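Local coordinates for protein 5-formaminoimidazole-4-carboxamide-1-(beta)-D-ribofuranosyl 5'-monophosphate synthetase (Methanocaldococcus jannaschii, PDB 2R7L) that catalyses the ATP- and formate-dependent formylation of AICAR to FAICAR in purine biosynthesis, without any folate, at residues E173-K178 and A194-E199; D234-I239 and M247-S252; V261-S266 and L304-F309. All blocks are in the same frame, centred on the assembly; numbering follows the deposited sequence.

Interaction 1 (E173-K178 and A194-E199); sequences EEFYKK and ANAHIE. With ATP (adenosine-5'-triphosphate), chain E.
Helix 172-184 lies against the small antiparallel sheet of the ATP-grasp fold, and Phe-175 of the helix meets Ile-198 and Ala-196 on and just before strand 197-200. With its CG anti to the backbone N (chi1 178°), the phenylalanine ring extends from the helix to the sheet. Ring atom CE1 of Phe-175 lies 3.6 Å from CD1 of Ile-198 and 3.9 Å from its CG1, the branch coming in obliquely. CB of Ala-196 sits further round, at the ring edge, 4.3 Å from CZ of Phe-175. Val-155 of strand 153-156 and the edge-to-face ring of Phe-167 enclose the phenylalanine further, so this is buried hydrocarbon packing between a helix and a sheet. The neighbours of Ile-198 in the strand turn to the other face, where the nucleotide lies. There OE2 of Glu-199 accepts a hydrogen bond from the adenine amino group N6 of ATP at 2.8 Å, with an angle of 151° at the hydrogen. The same oxygen forms a salt bridge with Lys-156, which also bonds ATP, and the positive charge probably helps keep the carboxylate ionised. A weak bond of 3.3 Å from NE2 of His-197, in the plane of the imidazole, reaches OE1 of Glu-199.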
loop_
_atom_site.group_PDB
_atom_site.type_symbol
_atom_site.label_atom_id
_atom_site.label_comp_id
_atom_site.label_asym_id
_atom_site.label_seq_id
_atom_site.Cartn_x
_atom_site.Cartn_y
_atom_site.Cartn_z
ATOM N N GLU A 173 53.992 -24.569 -14.365
ATOM C CA GLU A 173 55.061 -23.640 -14.019
ATOM C C GLU A 173 54.529 -22.427 -13.266
ATOM O O GLU A 173 55.057 -22.052 -12.211
ATOM C CB GLU A 173 55.800 -23.188 -15.282
ATOM C CG GLU A 173 56.815 -22.082 -15.042
ATOM C CD GLU A 173 57.566 -21.684 -16.303
ATOM O OE1 GLU A 173 57.053 -21.940 -17.416
ATOM O OE2 GLU A 173 58.674 -21.114 -16.176
ATOM N N GLU A 174 53.484 -21.809 -13.812
ATOM C CA GLU A 174 52.895 -20.634 -13.183
ATOM C C GLU A 174 52.343 -20.948 -11.795
ATOM O O GLU A 174 52.486 -20.154 -10.864
ATOM C CB GLU A 174 51.804 -20.035 -14.061
ATOM C CG GLU A 174 51.069 -18.902 -13.388
ATOM C CD GLU A 174 50.392 -17.981 -14.374
ATOM O OE1 GLU A 174 49.769 -18.482 -15.338
ATOM O OE2 GLU A 174 50.485 -16.752 -14.173
ATOM N N PHE A 175 51.727 -22.118 -11.653
ATOM C CA PHE A 175 51.223 -22.535 -10.353
ATOM C C PHE A 175 52.293 -22.409 -9.264
ATOM O O PHE A 175 52.032 -21.852 -8.195
ATOM C CB PHE A 175 50.683 -23.969 -10.406
ATOM C CG PHE A 175 50.192 -24.474 -9.077
ATOM C CD1 PHE A 175 48.834 -24.565 -8.813
ATOM C CD2 PHE A 175 51.089 -24.841 -8.085
ATOM C CE1 PHE A 175 48.384 -25.021 -7.588
ATOM C CE2 PHE A 175 50.643 -25.291 -6.857
ATOM C CZ PHE A 175 49.288 -25.383 -6.608
ATOM N N TYR A 176 53.494 -22.924 -9.531
ATOM C CA TYR A 176 54.560 -22.908 -8.522
ATOM C C TYR A 176 55.178 -21.528 -8.347
ATOM O O TYR A 176 55.549 -21.139 -7.237
ATOM C CB TYR A 176 55.642 -23.949 -8.831
ATOM C CG TYR A 176 55.148 -25.375 -8.782
ATOM C CD1 TYR A 176 54.750 -25.950 -7.587
ATOM C CD2 TYR A 176 55.079 -26.142 -9.932
ATOM C CE1 TYR A 176 54.292 -27.252 -7.537
ATOM C CE2 TYR A 176 54.623 -27.446 -9.892
ATOM C CZ TYR A 176 54.230 -27.995 -8.689
ATOM O OH TYR A 176 53.781 -29.302 -8.642
ATOM N N LYS A 177 55.285 -20.786 -9.441
ATOM C CA LYS A 177 55.779 -19.419 -9.371
ATOM C C LYS A 177 54.911 -18.624 -8.395
ATOM O O LYS A 177 55.422 -17.927 -7.517
ATOM C CB LYS A 177 55.767 -18.779 -10.765
ATOM C CG LYS A 177 56.669 -17.557 -10.926
ATOM C CD LYS A 177 56.014 -16.289 -10.394
ATOM C CE LYS A 177 56.911 -15.072 -10.586
ATOM N NZ LYS A 177 56.344 -13.858 -9.928
ATOM N N LYS A 178 53.594 -18.759 -8.538
ATOM C CA LYS A 178 52.649 -18.024 -7.696
ATOM C C LYS A 178 52.536 -18.565 -6.275
ATOM O O LYS A 178 52.492 -17.794 -5.315
ATOM C CB LYS A 178 51.272 -17.954 -8.356
ATOM C CG LYS A 178 51.135 -16.757 -9.270
ATOM C CD LYS A 178 49.945 -16.876 -10.185
ATOM C CE LYS A 178 49.845 -15.644 -11.059
ATOM N NZ LYS A 178 48.561 -15.607 -11.795
ATOM N N ALA A 194 49.666 -27.441 0.144
ATOM C CA ALA A 194 49.692 -28.898 0.086
ATOM C C ALA A 194 48.299 -29.442 -0.219
ATOM O O ALA A 194 48.155 -30.448 -0.914
ATOM C CB ALA A 194 50.216 -29.475 1.392
ATOM N N ASN A 195 47.281 -28.763 0.300
ATOM C CA ASN A 195 45.896 -29.184 0.113
ATOM C C ASN A 195 45.127 -28.251 -0.822
ATOM O O ASN A 195 43.903 -28.125 -0.729
ATOM C CB ASN A 195 45.186 -29.265 1.465
ATOM C CG ASN A 195 46.002 -30.006 2.512
ATOM O OD1 ASN A 195 46.755 -30.929 2.194
ATOM N ND2 ASN A 195 45.852 -29.603 3.770
ATOM N N ALA A 196 45.858 -27.602 -1.723
ATOM C CA ALA A 196 45.269 -26.666 -2.670
ATOM C C ALA A 196 44.175 -27.325 -3.498
ATOM O O ALA A 196 44.318 -28.468 -3.936
ATOM C CB ALA A 196 46.343 -26.101 -3.581
ATOM N N HIS A 197 43.079 -26.602 -3.702
ATOM C CA HIS A 197 42.023 -27.060 -4.591
ATOM C C HIS A 197 42.102 -26.306 -5.916
ATOM O O HIS A 197 41.978 -25.082 -5.957
ATOM C CB HIS A 197 40.645 -26.885 -3.945
ATOM C CG HIS A 197 39.507 -27.277 -4.837
ATOM N ND1 HIS A 197 39.113 -28.587 -5.011
ATOM C CD2 HIS A 197 38.680 -26.532 -5.610
ATOM C CE1 HIS A 197 38.092 -28.631 -5.849
ATOM N NE2 HIS A 197 37.809 -27.397 -6.228
ATOM N N ILE A 198 42.308 -27.052 -6.995
ATOM C CA ILE A 198 42.511 -26.473 -8.314
ATOM C C ILE A 198 41.329 -26.807 -9.194
ATOM O O ILE A 198 41.001 -27.982 -9.370
ATOM C CB ILE A 198 43.786 -27.053 -8.984
ATOM C CG1 ILE A 198 44.985 -26.959 -8.034
ATOM C CG2 ILE A 198 44.068 -26.361 -10.318
ATOM C CD1 ILE A 198 46.221 -27.691 -8.524
ATOM N N GLU A 199 40.684 -25.784 -9.752
ATOM C CA GLU A 199 39.580 -26.030 -10.676
ATOM C C GLU A 199 39.584 -25.091 -11.868
ATOM O O GLU A 199 40.176 -24.012 -11.839
ATOM C CB GLU A 199 38.218 -25.961 -9.959
ATOM C CG GLU A 199 37.931 -24.623 -9.277
ATOM C CD GLU A 199 36.518 -24.539 -8.703
ATOM O OE1 GLU A 199 35.960 -25.587 -8.313
ATOM O OE2 GLU A 199 35.966 -23.419 -8.639
HETATM P PG ATP E . 31.819 -16.343 -0.448
HETATM O O1G ATP E . 31.038 -16.850 0.744
HETATM O O2G ATP E . 31.013 -16.250 -1.729
HETATM O O3G ATP E . 32.645 -15.114 -0.149
HETATM P PB ATP E . 32.557 -18.944 -1.355
HETATM O O1B ATP E . 31.057 -19.103 -1.406
HETATM O O2B ATP E . 33.370 -19.998 -0.637
HETATM O O3B ATP E . 32.924 -17.503 -0.714
HETATM P PA ATP E . 34.540 -19.167 -3.429
HETATM O O1A ATP E . 34.527 -20.535 -4.059
HETATM O O2A ATP E . 35.545 -18.782 -2.378
HETATM O O3A ATP E . 33.043 -18.844 -2.894
HETATM O "O5'" ATP E . 34.667 -18.112 -4.627
HETATM C "C5'" ATP E . 35.080 -16.784 -4.348
HETATM C "C4'" ATP E . 35.093 -16.018 -5.660
HETATM O "O4'" ATP E . 36.109 -16.533 -6.529
HETATM C "C3'" ATP E . 33.794 -16.156 -6.434
HETATM O "O3'" ATP E . 32.822 -15.187 -6.030
HETATM C "C2'" ATP E . 34.240 -15.962 -7.870
HETATM O "O2'" ATP E . 34.289 -14.572 -8.192
HETATM C "C1'" ATP E . 35.659 -16.516 -7.887
HETATM N N9 ATP E . 35.592 -17.909 -8.366
HETATM C C8 ATP E . 35.366 -18.982 -7.583
HETATM N N7 ATP E . 35.347 -20.121 -8.318
HETATM C C5 ATP E . 35.584 -19.781 -9.599
HETATM C C6 ATP E . 35.711 -20.505 -10.883
HETATM N N6 ATP E . 35.575 -21.852 -10.949
HETATM N N1 ATP E . 35.948 -19.769 -11.986
HETATM C C2 ATP E . 36.079 -18.424 -11.936
HETATM N N3 ATP E . 35.985 -17.708 -10.804
HETATM C C4 ATP E . 35.730 -18.318 -9.627
#

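Interaction 2 (D234-I239 and M247-S252); sequences DGLVRI and MNINPS
Turned away from its own amide nitrogen (chi1 -179°), the Leu-236 side chain sends one methyl to Ile-249 and the other to Pro-251. CD1 of Leu-236 presses on CG2 of Ile-249 at 3.5 Å, tighter than usual for two carbons, and the two side chains run past each other in opposite directions. The other branch of Leu-236, CD2, rests 3.9 Å from CB of Pro-251. A second pair meets end to end: CD1 of Ile-239 stands 3.7 Å from SD of Met-247, whose bend at chi3 (68°) swings CE to the same methyl. A type I beta turn, closed by the bond from Ile-239 N to Leu-236 O (2.9 Å), holds both hydrophobic side chains on the side facing 247-252. Cut back to an alanine here, the Leu-236 position is likely to lose both methyl contacts, opening a gap beside Ile-249 and Pro-251. Pro-240 of a neighbouring subunit packs on Leu-236 and Pro-251, while Arg-238, in the same turn, makes salt bridges to Glu-230 and Asp-234 of another subunit. The contact thus joins the end of helix 233-236 to the loop that leads from helix 241-245 into strand 253-263.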
loop_
_atom_site.group_PDB
_atom_site.type_symbol
_atom_site.label_atom_id
_atom_site.label_comp_id
_atom_site.label_asym_id
_atom_site.label_seq_id
_atom_site.Cartn_x
_atom_site.Cartn_y
_atom_site.Cartn_z
ATOM N N ASP A 234 37.652 -6.732 -7.644
ATOM C CA ASP A 234 36.809 -5.773 -8.373
ATOM C C ASP A 234 37.414 -4.363 -8.383
ATOM O O ASP A 234 37.091 -3.545 -9.249
ATOM C CB ASP A 234 35.370 -5.795 -7.849
ATOM C CG ASP A 234 34.641 -7.063 -8.246
ATOM O OD1 ASP A 234 34.731 -7.440 -9.439
ATOM O OD2 ASP A 234 33.999 -7.694 -7.375
ATOM N N GLY A 235 38.310 -4.089 -7.442
ATOM C CA GLY A 235 39.131 -2.863 -7.509
ATOM C C GLY A 235 40.316 -2.994 -8.462
ATOM O O GLY A 235 40.639 -2.060 -9.206
ATOM N N LEU A 236 40.955 -4.166 -8.444
ATOM C CA LEU A 236 42.123 -4.453 -9.283
ATOM C C LEU A 236 41.823 -4.304 -10.773
ATOM O O LEU A 236 42.528 -3.601 -11.496
ATOM C CB LEU A 236 42.634 -5.876 -9.006
ATOM C CG LEU A 236 43.877 -6.341 -9.775
ATOM C CD1 LEU A 236 44.977 -5.305 -9.654
ATOM C CD2 LEU A 236 44.366 -7.687 -9.255
ATOM N N VAL A 237 40.774 -4.978 -11.221
ATOM C CA VAL A 237 40.404 -5.002 -12.625
ATOM C C VAL A 237 39.793 -3.693 -13.078
ATOM O O VAL A 237 39.454 -3.535 -14.252
ATOM C CB VAL A 237 39.439 -6.146 -12.925
ATOM C CG1 VAL A 237 40.123 -7.491 -12.650
ATOM C CG2 VAL A 237 38.179 -5.996 -12.085
ATOM N N ARG A 238 39.673 -2.744 -12.158
ATOM C CA ARG A 238 39.226 -1.405 -12.529
ATOM C C ARG A 238 40.419 -0.474 -12.739
ATOM O O ARG A 238 40.250 0.720 -13.013
ATOM C CB ARG A 238 38.273 -0.822 -11.483
ATOM C CG ARG A 238 37.478 0.366 -12.015
ATOM C CD ARG A 238 36.615 0.983 -10.947
ATOM N NE ARG A 238 35.685 1.958 -11.516
ATOM C CZ ARG A 238 35.749 3.269 -11.312
ATOM N NH1 ARG A 238 36.697 3.784 -10.542
ATOM N NH2 ARG A 238 34.848 4.067 -11.869
ATOM N N ILE A 239 41.620 -1.026 -12.586
ATOM C CA ILE A 239 42.860 -0.324 -12.943
ATOM C C ILE A 239 43.153 -0.673 -14.398
ATOM O O ILE A 239 43.095 -1.845 -14.771
ATOM C CB ILE A 239 44.028 -0.788 -12.055
ATOM C CG1 ILE A 239 43.699 -0.556 -10.580
ATOM C CG2 ILE A 239 45.333 -0.058 -12.411
ATOM C CD1 ILE A 239 44.689 -1.203 -9.628
ATOM N N MET A 247 52.308 -2.743 -11.654
ATOM C CA MET A 247 52.107 -2.972 -10.225
ATOM C C MET A 247 52.484 -4.393 -9.836
ATOM O O MET A 247 52.404 -5.315 -10.650
ATOM C CB MET A 247 50.648 -2.716 -9.834
ATOM C CG MET A 247 50.114 -1.350 -10.227
ATOM S SD MET A 247 48.319 -1.252 -10.042
ATOM C CE MET A 247 48.153 -1.350 -8.258
ATOM N N ASN A 248 52.892 -4.564 -8.585
ATOM C CA ASN A 248 53.126 -5.896 -8.045
ATOM C C ASN A 248 52.004 -6.241 -7.078
ATOM O O ASN A 248 52.151 -6.120 -5.859
ATOM C CB ASN A 248 54.494 -5.978 -7.361
ATOM C CG ASN A 248 55.645 -5.742 -8.329
ATOM O OD1 ASN A 248 55.638 -6.244 -9.458
ATOM N ND2 ASN A 248 56.638 -4.974 -7.892
ATOM N N ILE A 249 50.875 -6.664 -7.635
ATOM C CA ILE A 249 49.662 -6.843 -6.855
ATOM C C ILE A 249 48.991 -8.164 -7.203
ATOM O O ILE A 249 48.841 -8.506 -8.375
ATOM C CB ILE A 249 48.688 -5.658 -7.085
ATOM C CG1 ILE A 249 47.462 -5.753 -6.169
ATOM C CG2 ILE A 249 48.284 -5.570 -8.555
ATOM C CD1 ILE A 249 46.599 -4.497 -6.187
ATOM N N ASN A 250 48.609 -8.917 -6.178
ATOM C CA ASN A 250 47.881 -10.159 -6.385
ATOM C C ASN A 250 46.399 -9.951 -6.113
ATOM O O ASN A 250 46.032 -9.191 -5.212
ATOM C CB ASN A 250 48.422 -11.253 -5.464
ATOM C CG ASN A 250 49.896 -11.524 -5.686
ATOM O OD1 ASN A 250 50.714 -11.338 -4.783
ATOM N ND2 ASN A 250 50.245 -11.956 -6.894
ATOM N N PRO A 251 45.540 -10.618 -6.897
ATOM C CA PRO A 251 44.105 -10.543 -6.648
ATOM C C PRO A 251 43.704 -11.256 -5.364
ATOM O O PRO A 251 44.303 -12.267 -4.987
ATOM C CB PRO A 251 43.497 -11.268 -7.854
ATOM C CG PRO A 251 44.575 -12.195 -8.324
ATOM C CD PRO A 251 45.859 -11.455 -8.069
ATOM N N SER A 252 42.704 -10.708 -4.692
ATOM C CA SER A 252 42.028 -11.413 -3.619
ATOM C C SER A 252 40.529 -11.337 -3.875
ATOM O O SER A 252 40.067 -10.491 -4.642
ATOM C CB SER A 252 42.383 -10.812 -2.263
ATOM O OG SER A 252 42.338 -9.403 -2.320
#

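Interaction 3 (V261-S266 and L304-F309); sequences VVIRES and LELVVF. With AMZ (aminoimidazole 4-carboxamide ribonucleotide), chain F; ATP (adenosine-5'-triphosphate), chain E.
Leu-304 lays its CD1 over one face of the Arg-264 guanidinium, toward the rim, with CD1 of the leucine 3.7 Å from NH1 of the arginine. The two side chains cross at about a right angle, so the leucine backs the flat group while the guanidinium edge serves the bound AICAR. The arginine is stretched out from CG to NE, which brings its guanidinium up to the 5'-phosphate. NE of Arg-264 donates to OP2 of the AICAR phosphate at 2.8 Å, nearly straight at 172°. NH2 points to O4 of the same phosphate, at a modelled distance too short to be taken literally. OG of Ser-266 also lies against OP2, in a bond modelled too short for its length to be trusted. NH1 bonds the carbonyl oxygen of Ile-255 of a neighbouring subunit, which helps fix the rotation of the guanidinium. Ser-94 and Asn-258 of that subunit also bond the nucleotide, and the AICAR site therefore lies at a subunit interface.

Deeper in, CD1 of Ile-263 meets CD1 of Leu-306 tip to tip at 4.0 Å, with Phe-207 of strand 205-214 touching both. At the far end of 304-309, Phe-309 reaches the other ligand, its CE1 lying 3.7 Å from C3' of the ATP ribose. Strands 253-263 and 306-312 are the two outermost in this chain's five-stranded antiparallel sheet, and their side chains meet across the strands between them, beneath helix 268-285, which packs on Ile-263 through Leu-268 and on Leu-306 through Val-271 and Met-274. Beyond Val-262 and Ile-263 the sheet runs on into the neighbouring subunit as an antiparallel ladder.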
loop_
_atom_site.group_PDB
_atom_site.type_symbol
_atom_site.label_atom_id
_atom_site.label_comp_id
_atom_site.label_asym_id
_atom_site.label_seq_id
_atom_site.Cartn_x
_atom_site.Cartn_y
_atom_site.Cartn_z
ATOM N N VAL A 261 21.027 -8.100 -9.958
ATOM C CA VAL A 261 21.103 -8.480 -11.353
ATOM C C VAL A 261 19.880 -9.333 -11.660
ATOM O O VAL A 261 19.307 -9.946 -10.764
ATOM C CB VAL A 261 22.407 -9.291 -11.642
ATOM C CG1 VAL A 261 22.360 -10.669 -10.962
ATOM C CG2 VAL A 261 22.630 -9.442 -13.138
ATOM N N VAL A 262 19.458 -9.340 -12.919
ATOM C CA VAL A 262 18.424 -10.247 -13.369
ATOM C C VAL A 262 19.007 -11.020 -14.530
ATOM O O VAL A 262 19.911 -10.543 -15.199
ATOM C CB VAL A 262 17.120 -9.511 -13.838
ATOM C CG1 VAL A 262 16.416 -8.824 -12.665
ATOM C CG2 VAL A 262 17.417 -8.522 -14.952
ATOM N N ILE A 263 18.493 -12.215 -14.766
ATOM C CA ILE A 263 19.005 -13.052 -15.832
ATOM C C ILE A 263 18.138 -12.909 -17.079
ATOM O O ILE A 263 16.985 -12.481 -17.000
ATOM C CB ILE A 263 19.052 -14.530 -15.397
ATOM C CG1 ILE A 263 20.123 -15.302 -16.181
ATOM C CG2 ILE A 263 17.677 -15.180 -15.556
ATOM C CD1 ILE A 263 20.437 -16.679 -15.592
ATOM N N ARG A 264 18.711 -13.252 -18.230
ATOM C CA ARG A 264 17.981 -13.338 -19.488
ATOM C C ARG A 264 16.812 -14.301 -19.287
ATOM O O ARG A 264 17.006 -15.416 -18.795
ATOM C CB ARG A 264 18.924 -13.870 -20.562
ATOM C CG ARG A 264 18.362 -14.010 -21.951
ATOM C CD ARG A 264 19.537 -14.290 -22.889
ATOM N NE ARG A 264 19.140 -14.637 -24.245
ATOM C CZ ARG A 264 19.990 -14.732 -25.265
ATOM N NH1 ARG A 264 21.280 -14.486 -25.083
ATOM N NH2 ARG A 264 19.554 -15.066 -26.468
ATOM N N GLU A 265 15.602 -13.874 -19.649
ATOM C CA GLU A 265 14.398 -14.618 -19.252
ATOM C C GLU A 265 14.351 -16.038 -19.820
ATOM O O GLU A 265 13.927 -16.960 -19.134
ATOM C CB GLU A 265 13.116 -13.841 -19.596
ATOM C CG GLU A 265 11.855 -14.375 -18.899
ATOM C CD GLU A 265 10.613 -13.544 -19.198
ATOM O OE1 GLU A 265 10.537 -12.384 -18.730
ATOM O OE2 GLU A 265 9.707 -14.054 -19.899
ATOM N N SER A 266 14.802 -16.215 -21.065
ATOM C CA SER A 266 14.869 -17.547 -21.677
ATOM C C SER A 266 15.702 -18.549 -20.870
ATOM O O SER A 266 15.671 -19.747 -21.143
ATOM C CB SER A 266 15.399 -17.463 -23.114
ATOM O OG SER A 266 16.614 -16.721 -23.182
ATOM N N LEU A 304 25.745 -19.923 -22.705
ATOM C CA LEU A 304 24.515 -19.783 -21.924
ATOM C C LEU A 304 24.260 -20.988 -21.032
ATOM O O LEU A 304 23.122 -21.424 -20.869
ATOM C CB LEU A 304 23.311 -19.506 -22.831
ATOM C CG LEU A 304 23.377 -18.182 -23.595
ATOM C CD1 LEU A 304 22.163 -17.984 -24.485
ATOM C CD2 LEU A 304 23.525 -17.020 -22.638
ATOM N N GLU A 305 25.332 -21.518 -20.456
ATOM C CA GLU A 305 25.234 -22.622 -19.520
ATOM C C GLU A 305 25.671 -22.112 -18.176
ATOM O O GLU A 305 26.727 -21.484 -18.065
ATOM C CB GLU A 305 26.150 -23.773 -19.931
ATOM C CG GLU A 305 25.944 -24.270 -21.350
ATOM C CD GLU A 305 27.054 -25.218 -21.802
ATOM O OE1 GLU A 305 28.148 -25.209 -21.190
ATOM O OE2 GLU A 305 26.829 -25.971 -22.772
ATOM N N LEU A 306 24.864 -22.376 -17.152
ATOM C CA LEU A 306 25.203 -21.955 -15.805
ATOM C C LEU A 306 26.058 -23.019 -15.129
ATOM O O LEU A 306 25.658 -24.171 -15.027
ATOM C CB LEU A 306 23.932 -21.660 -14.993
ATOM C CG LEU A 306 23.175 -20.381 -15.384
ATOM C CD1 LEU A 306 21.731 -20.442 -14.906
ATOM C CD2 LEU A 306 23.878 -19.149 -14.813
ATOM N N VAL A 307 27.247 -22.624 -14.688
ATOM C CA VAL A 307 28.172 -23.535 -14.035
ATOM C C VAL A 307 28.257 -23.143 -12.572
ATOM O O VAL A 307 28.629 -22.016 -12.247
ATOM C CB VAL A 307 29.594 -23.466 -14.685
ATOM C CG1 VAL A 307 30.564 -24.408 -13.984
ATOM C CG2 VAL A 307 29.530 -23.793 -16.169
ATOM N N VAL A 308 27.914 -24.057 -11.677
ATOM C CA VAL A 308 27.892 -23.697 -10.265
ATOM C C VAL A 308 29.178 -24.073 -9.538
ATOM O O VAL A 308 29.563 -25.241 -9.461
ATOM C CB VAL A 308 26.589 -24.173 -9.532
ATOM C CG1 VAL A 308 25.773 -25.072 -10.416
ATOM C CG2 VAL A 308 26.908 -24.849 -8.214
ATOM N N PHE A 309 29.847 -23.052 -9.016
ATOM C CA PHE A 309 31.132 -23.221 -8.380
ATOM C C PHE A 309 30.980 -23.279 -6.873
ATOM O O PHE A 309 31.924 -23.613 -6.156
ATOM C CB PHE A 309 32.067 -22.079 -8.779
ATOM C CG PHE A 309 31.592 -20.714 -8.345
ATOM C CD1 PHE A 309 31.865 -20.247 -7.068
ATOM C CD2 PHE A 309 30.901 -19.889 -9.226
ATOM C CE1 PHE A 309 31.447 -18.983 -6.662
ATOM C CE2 PHE A 309 30.480 -18.619 -8.831
ATOM C CZ PHE A 309 30.755 -18.167 -7.547
HETATM O O5 AMZ F . 18.050 -9.218 -21.003
HETATM C C6 AMZ F . 18.235 -8.684 -22.100
HETATM N N2 AMZ F . 18.791 -7.486 -22.268
HETATM C C3A AMZ F . 17.838 -9.394 -23.383
HETATM C C7A AMZ F . 18.091 -8.978 -24.679
HETATM N N3 AMZ F . 18.724 -7.869 -25.067
HETATM N N1 AMZ F . 17.195 -10.553 -23.440
HETATM C C5 AMZ F . 17.040 -10.853 -24.738
HETATM N N AMZ F . 17.588 -9.891 -25.490
HETATM C C1 AMZ F . 17.613 -9.847 -26.972
HETATM C C2 AMZ F . 18.824 -10.565 -27.567
HETATM C C3 AMZ F . 18.262 -11.903 -28.010
HETATM O O2 AMZ F . 18.912 -12.312 -29.212
HETATM O O1 AMZ F . 19.259 -9.814 -28.707
HETATM O O AMZ F . 16.441 -10.576 -27.370
HETATM C C AMZ F . 16.811 -11.562 -28.339
HETATM C C4 AMZ F . 15.873 -12.766 -28.123
HETATM O O3 AMZ F . 15.987 -13.243 -26.786
HETATM P P AMZ F . 16.048 -14.800 -26.512
HETATM O OP1 AMZ F . 14.807 -15.542 -26.858
HETATM O O4 AMZ F . 17.296 -15.381 -27.342
HETATM O OP2 AMZ F . 16.419 -14.994 -24.947
HETATM P PG ATP E . 31.819 -16.343 -0.448
HETATM O O1G ATP E . 31.038 -16.850 0.744
HETATM O O2G ATP E . 31.013 -16.250 -1.729
HETATM O O3G ATP E . 32.645 -15.114 -0.149
HETATM P PB ATP E . 32.557 -18.944 -1.355
HETATM O O1B ATP E . 31.057 -19.103 -1.406
HETATM O O2B ATP E . 33.370 -19.998 -0.637
HETATM O O3B ATP E . 32.924 -17.503 -0.714
HETATM P PA ATP E . 34.540 -19.167 -3.429
HETATM O O1A ATP E . 34.527 -20.535 -4.059
HETATM O O2A ATP E . 35.545 -18.782 -2.378
HETATM O O3A ATP E . 33.043 -18.844 -2.894
HETATM O "O5'" ATP E . 34.667 -18.112 -4.627
HETATM C "C5'" ATP E . 35.080 -16.784 -4.348
HETATM C "C4'" ATP E . 35.093 -16.018 -5.660
HETATM O "O4'" ATP E . 36.109 -16.533 -6.529
HETATM C "C3'" ATP E . 33.794 -16.156 -6.434
HETATM O "O3'" ATP E . 32.822 -15.187 -6.030
HETATM C "C2'" ATP E . 34.240 -15.962 -7.870
HETATM O "O2'" ATP E . 34.289 -14.572 -8.192
HETATM C "C1'" ATP E . 35.659 -16.516 -7.887
HETATM N N9 ATP E . 35.592 -17.909 -8.366
HETATM C C8 ATP E . 35.366 -18.982 -7.583
HETATM N N7 ATP E . 35.347 -20.121 -8.318
HETATM C C5 ATP E . 35.584 -19.781 -9.599
HETATM C C6 ATP E . 35.711 -20.505 -10.883
HETATM N N6 ATP E . 35.575 -21.852 -10.949
HETATM N N1 ATP E . 35.948 -19.769 -11.986
HETATM C C2 ATP E . 36.079 -18.424 -11.936
HETATM N N3 ATP E . 35.985 -17.708 -10.804
HETATM C C4 ATP E . 35.730 -18.318 -9.627
#

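Overall arrangement
From the N terminus the three contacts close in series, with no nesting or crossing. Interaction 1 closes first, over 15 residues that are mostly helix, and ties helix 172-184 to the small ATP-grasp sheet. Interaction 2 closes the short excursion through helix 241-245, in a region wedged between subunits. Interaction 3 spans the longest loop, with helix 268-285 and strand 292-300 inside it, and joins the two edges of the large sheet. Interactions 1 and 3 meet at ATP, where OE2 of Glu-199 lies 4.1 Å from CB of Phe-309; interaction 2 touches neither, its nearest atoms being about 5 Å from interaction 1 and about 11 Å from interaction 3.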